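Local structure of taurine dioxygenase (Burkholderia ambifaria, 5VN6) at residues L27-F37 / E61-F69. The protein probably catalyses the oxygen-dependent hydroxylation of taurine as a metal-dependent dioxygenase of the TfdA family, with magnesium bound at its metal site here. Numbering follows the deposited sequence.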
ATOM      1  N   LEU A  27       0.454 -12.290 -26.287  1.00 51.21           N
ATOM      2  CA  LEU A  27       0.645 -13.528 -25.543  1.00 51.36           C
ATOM      3  C   LEU A  27       0.379 -14.733 -26.419  1.00 51.67           C
ATOM      4  O   LEU A  27       0.993 -15.784 -26.222  1.00 59.13           O
ATOM      5  CB  LEU A  27      -0.247 -13.554 -24.300  1.00 50.04           C
ATOM      6  CG  LEU A  27       0.232 -12.616 -23.191  1.00 51.08           C
ATOM      7  CD1 LEU A  27      -0.586 -12.801 -21.920  1.00 52.25           C
ATOM      8  CD2 LEU A  27       1.723 -12.845 -22.920  1.00 50.60           C
ATOM      9  N   ALA A  28      -0.524 -14.590 -27.396  1.00 48.49           N
ATOM     10  CA  ALA A  28      -0.823 -15.684 -28.318  1.00 53.24           C
ATOM     11  C   ALA A  28       0.427 -16.152 -29.045  1.00 55.73           C
ATOM     12  O   ALA A  28       0.588 -17.350 -29.316  1.00 54.95           O
ATOM     13  CB  ALA A  28      -1.885 -15.256 -29.333  1.00 47.97           C
ATOM     14  N   ASP A  29       1.309 -15.215 -29.402  1.00 52.08           N
ATOM     15  CA  ASP A  29       2.508 -15.590 -30.139  1.00 53.87           C
ATOM     16  C   ASP A  29       3.463 -16.412 -29.280  1.00 55.64           C
ATOM     17  O   ASP A  29       4.229 -17.217 -29.813  1.00 59.90           O
ATOM     18  CB  ASP A  29       3.195 -14.338 -30.687  1.00 59.12           C
ATOM     19  CG  ASP A  29       2.340 -13.599 -31.711  1.00 64.15           C
ATOM     20  OD1 ASP A  29       1.412 -14.205 -32.291  1.00 67.57           O
ATOM     21  OD2 ASP A  29       2.604 -12.405 -31.946  1.00 66.10           O
ATOM     22  N   ALA A  30       3.442 -16.223 -27.958  1.00 54.00           N
ATOM     23  CA  ALA A  30       4.340 -16.969 -27.085  1.00 49.20           C
ATOM     24  C   ALA A  30       3.953 -18.434 -26.961  1.00 55.28           C
ATOM     25  O   ALA A  30       4.748 -19.234 -26.454  1.00 52.47           O
ATOM     26  CB  ALA A  30       4.391 -16.333 -25.703  1.00 42.85           C
ATOM     27  N   VAL A  31       2.746 -18.807 -27.378  1.00 56.66           N
ATOM     28  CA  VAL A  31       2.375 -20.216 -27.335  1.00 59.34           C
ATOM     29  C   VAL A  31       3.328 -21.048 -28.190  1.00 60.16           C
ATOM     30  O   VAL A  31       3.825 -22.088 -27.748  1.00 61.54           O
ATOM     31  CB  VAL A  31       0.909 -20.400 -27.756  1.00 62.34           C
ATOM     32  CG1 VAL A  31       0.539 -21.870 -27.698  1.00 67.25           C
ATOM     33  CG2 VAL A  31       0.001 -19.589 -26.824  1.00 57.35           C
ATOM     34  N   HIS A  32       3.621 -20.586 -29.414  1.00 57.05           N
ATOM     35  CA  HIS A  32       4.416 -21.353 -30.368  1.00 63.59           C
ATOM     36  C   HIS A  32       5.818 -20.807 -30.600  1.00 65.38           C
ATOM     37  O   HIS A  32       6.641 -21.514 -31.192  1.00 69.60           O
ATOM     38  CB  HIS A  32       3.683 -21.444 -31.715  1.00 67.77           C
ATOM     39  CG  HIS A  32       2.256 -21.873 -31.583  1.00 72.67           C
ATOM     40  ND1 HIS A  32       1.206 -20.978 -31.595  1.00 74.31           N
ATOM     41  CD2 HIS A  32       1.706 -23.098 -31.411  1.00 72.45           C
ATOM     42  CE1 HIS A  32       0.070 -21.635 -31.442  1.00 72.32           C
ATOM     43  NE2 HIS A  32       0.346 -22.923 -31.329  1.00 73.87           N
ATOM     44  N   ASP A  33       6.113 -19.577 -30.173  1.00 56.55           N
ATOM     45  CA  ASP A  33       7.452 -19.003 -30.320  1.00 59.91           C
ATOM     46  C   ASP A  33       8.218 -19.283 -29.030  1.00 57.10           C
ATOM     47  O   ASP A  33       8.009 -18.620 -28.009  1.00 55.81           O
ATOM     48  CB  ASP A  33       7.373 -17.511 -30.631  1.00 66.30           C
ATOM     49  CG  ASP A  33       8.738 -16.885 -30.894  1.00 71.24           C
ATOM     50  OD1 ASP A  33       9.764 -17.556 -30.679  1.00 74.35           O
ATOM     51  OD2 ASP A  33       8.788 -15.712 -31.324  1.00 71.17           O
ATOM     52  N   ASP A  34       9.115 -20.273 -29.088  1.00 59.95           N
ATOM     53  CA  ASP A  34       9.866 -20.697 -27.908  1.00 58.02           C
ATOM     54  C   ASP A  34      10.817 -19.616 -27.416  1.00 51.97           C
ATOM     55  O   ASP A  34      11.049 -19.497 -26.208  1.00 49.94           O
ATOM     56  CB  ASP A  34      10.635 -21.986 -28.209  1.00 65.52           C
ATOM     57  CG  ASP A  34       9.724 -23.186 -28.348  1.00 72.53           C
ATOM     58  OD1 ASP A  34       8.497 -23.037 -28.167  1.00 73.42           O
ATOM     59  OD2 ASP A  34      10.236 -24.286 -28.636  1.00 80.77           O
ATOM     60  N   GLY A  35      11.428 -18.866 -28.331  1.00 56.70           N
ATOM     61  CA  GLY A  35      12.292 -17.774 -27.914  1.00 56.62           C
ATOM     62  C   GLY A  35      11.529 -16.683 -27.186  1.00 55.53           C
ATOM     63  O   GLY A  35      11.945 -16.227 -26.116  1.00 53.16           O
ATOM     64  N   LEU A  36      10.366 -16.295 -27.718  1.00 56.41           N
ATOM     65  CA  LEU A  36       9.568 -15.281 -27.037  1.00 50.34           C
ATOM     66  C   LEU A  36       9.144 -15.765 -25.656  1.00 49.54           C
ATOM     67  O   LEU A  36       9.212 -15.011 -24.677  1.00 46.19           O
ATOM     68  CB  LEU A  36       8.349 -14.895 -27.877  1.00 51.64           C
ATOM     69  CG  LEU A  36       7.387 -13.931 -27.161  1.00 49.18           C
ATOM     70  CD1 LEU A  36       8.104 -12.643 -26.767  1.00 50.39           C
ATOM     71  CD2 LEU A  36       6.174 -13.607 -28.005  1.00 47.44           C
ATOM     72  N   PHE A  37       8.718 -17.027 -25.547  1.00 53.16           N
ATOM     73  CA  PHE A  37       8.308 -17.514 -24.235  1.00 50.55           C
ATOM     74  C   PHE A  37       9.470 -17.549 -23.256  1.00 45.33           C
ATOM     75  O   PHE A  37       9.287 -17.248 -22.070  1.00 43.82           O
ATOM     76  CB  PHE A  37       7.685 -18.908 -24.296  1.00 55.42           C
ATOM     77  CG  PHE A  37       7.282 -19.386 -22.941  1.00 52.50           C
ATOM     78  CD1 PHE A  37       6.180 -18.838 -22.320  1.00 39.28           C
ATOM     79  CD2 PHE A  37       8.056 -20.300 -22.247  1.00 56.60           C
ATOM     80  CE1 PHE A  37       5.816 -19.216 -21.052  1.00 47.29           C
ATOM     81  CE2 PHE A  37       7.702 -20.688 -20.972  1.00 56.74           C
ATOM     82  CZ  PHE A  37       6.579 -20.144 -20.371  1.00 54.06           C
ATOM     83  N   GLU A  61      -6.084 -19.818 -26.072  1.00 52.40           N
ATOM     84  CA  GLU A  61      -4.749 -19.217 -26.044  1.00 54.75           C
ATOM     85  C   GLU A  61      -4.330 -18.823 -24.630  1.00 48.25           C
ATOM     86  O   GLU A  61      -3.164 -19.005 -24.256  1.00 46.14           O
ATOM     87  CB  GLU A  61      -4.678 -18.008 -26.978  1.00 58.89           C
ATOM     88  CG  GLU A  61      -4.942 -18.345 -28.436  1.00 67.91           C
ATOM     89  CD  GLU A  61      -5.000 -17.118 -29.327  1.00 69.81           C
ATOM     90  OE1 GLU A  61      -5.488 -16.067 -28.869  1.00 66.24           O
ATOM     91  OE2 GLU A  61      -4.574 -17.216 -30.500  1.00 74.11           O
ATOM     92  N   HIS A  62      -5.259 -18.283 -23.830  1.00 50.58           N
ATOM     93  CA  HIS A  62      -4.966 -17.974 -22.428  1.00 49.35           C
ATOM     94  C   HIS A  62      -4.513 -19.228 -21.693  1.00 51.33           C
ATOM     95  O   HIS A  62      -3.509 -19.218 -20.967  1.00 46.98           O
ATOM     96  CB  HIS A  62      -6.216 -17.370 -21.763  1.00 48.07           C
ATOM     97  CG  HIS A  62      -6.042 -16.966 -20.324  1.00 42.53           C
ATOM     98  ND1 HIS A  62      -7.005 -16.246 -19.642  1.00 41.90           N
ATOM     99  CD2 HIS A  62      -5.035 -17.175 -19.440  1.00 40.85           C
ATOM    100  CE1 HIS A  62      -6.602 -16.035 -18.401  1.00 38.36           C
ATOM    101  NE2 HIS A  62      -5.411 -16.591 -18.251  1.00 40.55           N
ATOM    102  N   VAL A  63      -5.250 -20.324 -21.883  1.00 51.02           N
ATOM    103  CA  VAL A  63      -4.922 -21.591 -21.249  1.00 50.92           C
ATOM    104  C   VAL A  63      -3.594 -22.124 -21.774  1.00 47.42           C
ATOM    105  O   VAL A  63      -2.717 -22.519 -21.001  1.00 45.04           O
ATOM    106  CB  VAL A  63      -6.074 -22.586 -21.487  1.00 61.71           C
ATOM    107  CG1 VAL A  63      -5.603 -24.020 -21.350  1.00 43.85           C
ATOM    108  CG2 VAL A  63      -7.218 -22.289 -20.519  1.00 66.38           C
ATOM    109  N   ALA A  64      -3.424 -22.136 -23.098  1.00 46.60           N
ATOM    110  CA  ALA A  64      -2.202 -22.675 -23.687  1.00 51.72           C
ATOM    111  C   ALA A  64      -0.971 -21.844 -23.326  1.00 49.68           C
ATOM    112  O   ALA A  64       0.128 -22.397 -23.193  1.00 46.53           O
ATOM    113  CB  ALA A  64      -2.350 -22.777 -25.202  1.00 47.53           C
ATOM    114  N   PHE A  65      -1.119 -20.525 -23.171  1.00 48.71           N
ATOM    115  CA  PHE A  65       0.019 -19.730 -22.716  1.00 46.80           C
ATOM    116  C   PHE A  65       0.406 -20.104 -21.293  1.00 41.10           C
ATOM    117  O   PHE A  65       1.591 -20.291 -20.994  1.00 46.63           O
ATOM    118  CB  PHE A  65      -0.282 -18.230 -22.813  1.00 49.96           C
ATOM    119  CG  PHE A  65       0.757 -17.355 -22.136  1.00 50.51           C
ATOM    120  CD1 PHE A  65       1.994 -17.136 -22.727  1.00 51.80           C
ATOM    121  CD2 PHE A  65       0.501 -16.764 -20.902  1.00 48.62           C
ATOM    122  CE1 PHE A  65       2.957 -16.337 -22.100  1.00 45.79           C
ATOM    123  CE2 PHE A  65       1.457 -15.963 -20.280  1.00 46.83           C
ATOM    124  CZ  PHE A  65       2.690 -15.750 -20.890  1.00 37.94           C
ATOM    125  N   ALA A  66      -0.582 -20.208 -20.394  1.00 41.27           N
ATOM    126  CA  ALA A  66      -0.281 -20.527 -19.000  1.00 36.07           C
ATOM    127  C   ALA A  66       0.334 -21.910 -18.865  1.00 39.65           C
ATOM    128  O   ALA A  66       1.178 -22.141 -17.994  1.00 42.70           O
ATOM    129  CB  ALA A  66      -1.546 -20.440 -18.159  1.00 35.65           C
ATOM    130  N   ARG A  67      -0.084 -22.834 -19.728  1.00 41.70           N
ATOM    131  CA  ARG A  67       0.404 -24.204 -19.709  1.00 47.02           C
ATOM    132  C   ARG A  67       1.902 -24.280 -20.019  1.00 50.35           C
ATOM    133  O   ARG A  67       2.579 -25.222 -19.600  1.00 52.99           O
ATOM    134  CB  ARG A  67      -0.429 -25.000 -20.717  1.00 47.82           C
ATOM    135  CG  ARG A  67      -0.032 -26.402 -20.926  1.00 56.24           C
ATOM    136  CD  ARG A  67      -0.381 -27.232 -19.730  1.00 55.08           C
ATOM    137  NE  ARG A  67       0.044 -28.598 -19.986  1.00 59.24           N
ATOM    138  CZ  ARG A  67       1.302 -29.001 -19.874  1.00 65.93           C
ATOM    139  NH1 ARG A  67       2.239 -28.130 -19.503  1.00 62.41           N
ATOM    140  NH2 ARG A  67       1.625 -30.265 -20.141  1.00 66.45           N
ATOM    141  N   ARG A  68       2.434 -23.292 -20.738  1.00 52.28           N
ATOM    142  CA  ARG A  68       3.873 -23.189 -20.967  1.00 49.46           C
ATOM    143  C   ARG A  68       4.686 -23.078 -19.678  1.00 49.78           C
ATOM    144  O   ARG A  68       5.888 -23.352 -19.696  1.00 47.10           O
ATOM    145  CB  ARG A  68       4.162 -21.975 -21.841  1.00 47.48           C
ATOM    146  CG  ARG A  68       3.656 -22.069 -23.242  1.00 48.02           C
ATOM    147  CD  ARG A  68       4.628 -22.848 -24.067  1.00 59.68           C
ATOM    148  NE  ARG A  68       5.203 -22.036 -25.130  1.00 63.64           N
ATOM    149  CZ  ARG A  68       6.381 -22.278 -25.697  1.00 72.35           C
ATOM    150  NH1 ARG A  68       7.117 -23.309 -25.302  1.00 74.11           N
ATOM    151  NH2 ARG A  68       6.820 -21.488 -26.664  1.00 75.45           N
ATOM    152  N   PHE A  69       4.086 -22.622 -18.573  1.00 47.34           N
ATOM    153  CA  PHE A  69       4.807 -22.569 -17.305  1.00 48.39           C
ATOM    154  C   PHE A  69       4.782 -23.896 -16.549  1.00 55.49           C
ATOM    155  O   PHE A  69       5.592 -24.089 -15.632  1.00 54.05           O
ATOM    156  CB  PHE A  69       4.241 -21.469 -16.408  1.00 46.07           C
ATOM    157  CG  PHE A  69       4.498 -20.077 -16.917  1.00 42.59           C
ATOM    158  CD1 PHE A  69       3.495 -19.360 -17.545  1.00 41.63           C
ATOM    159  CD2 PHE A  69       5.752 -19.502 -16.788  1.00 38.66           C
ATOM    160  CE1 PHE A  69       3.728 -18.078 -18.015  1.00 47.83           C
ATOM    161  CE2 PHE A  69       6.005 -18.228 -17.263  1.00 41.14           C
ATOM    162  CZ  PHE A  69       4.987 -17.505 -17.875  1.00 43.84           C
TER
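Glu61 lays its carboxylate against Ala28, with OE2 3.5 Å from Ala28 CB, where the axis of 61-67 runs at 52° to that of the short helix 27-32. Both helices belong to the cupin-type fold of the TauD family, away from the metal site. Glu61 OE1 accepts a hydrogen bond from Thr58 N. One turn on, Ala64 CB touches Val31 CG1.

Phe65 is a knob in a hole formed by Leu27, Ala30, Val31 and Phe37. Its CG lies anti to the backbone N (chi1 170°), and the ring reaches into this hole. Leu27 CD2 sits over one face of the Phe65 ring, 4.0 Å from the centroid, in a CH-pi contact. Ala30 CB meets the ring edge. Ile258 and Val120 of the main sheet also touch Phe65.

Arg68 packs CB over a face of Phe37, 3.5 Å from the ring centroid. Its chain then bends, and the guanidinium lies roughly parallel to that ring. Arg68 NE and NH2 grip Ala30 O side-on, each donating to this one oxygen at 3.1 Å. Arg68 NH2 also forms a salt bridge to Asp34 OD1 at 2.7 Å.

Phe69 offers its face to the edge of Phe37, with planes at 63° and Phe69 CE2 3.7 Å from Phe37 CZ.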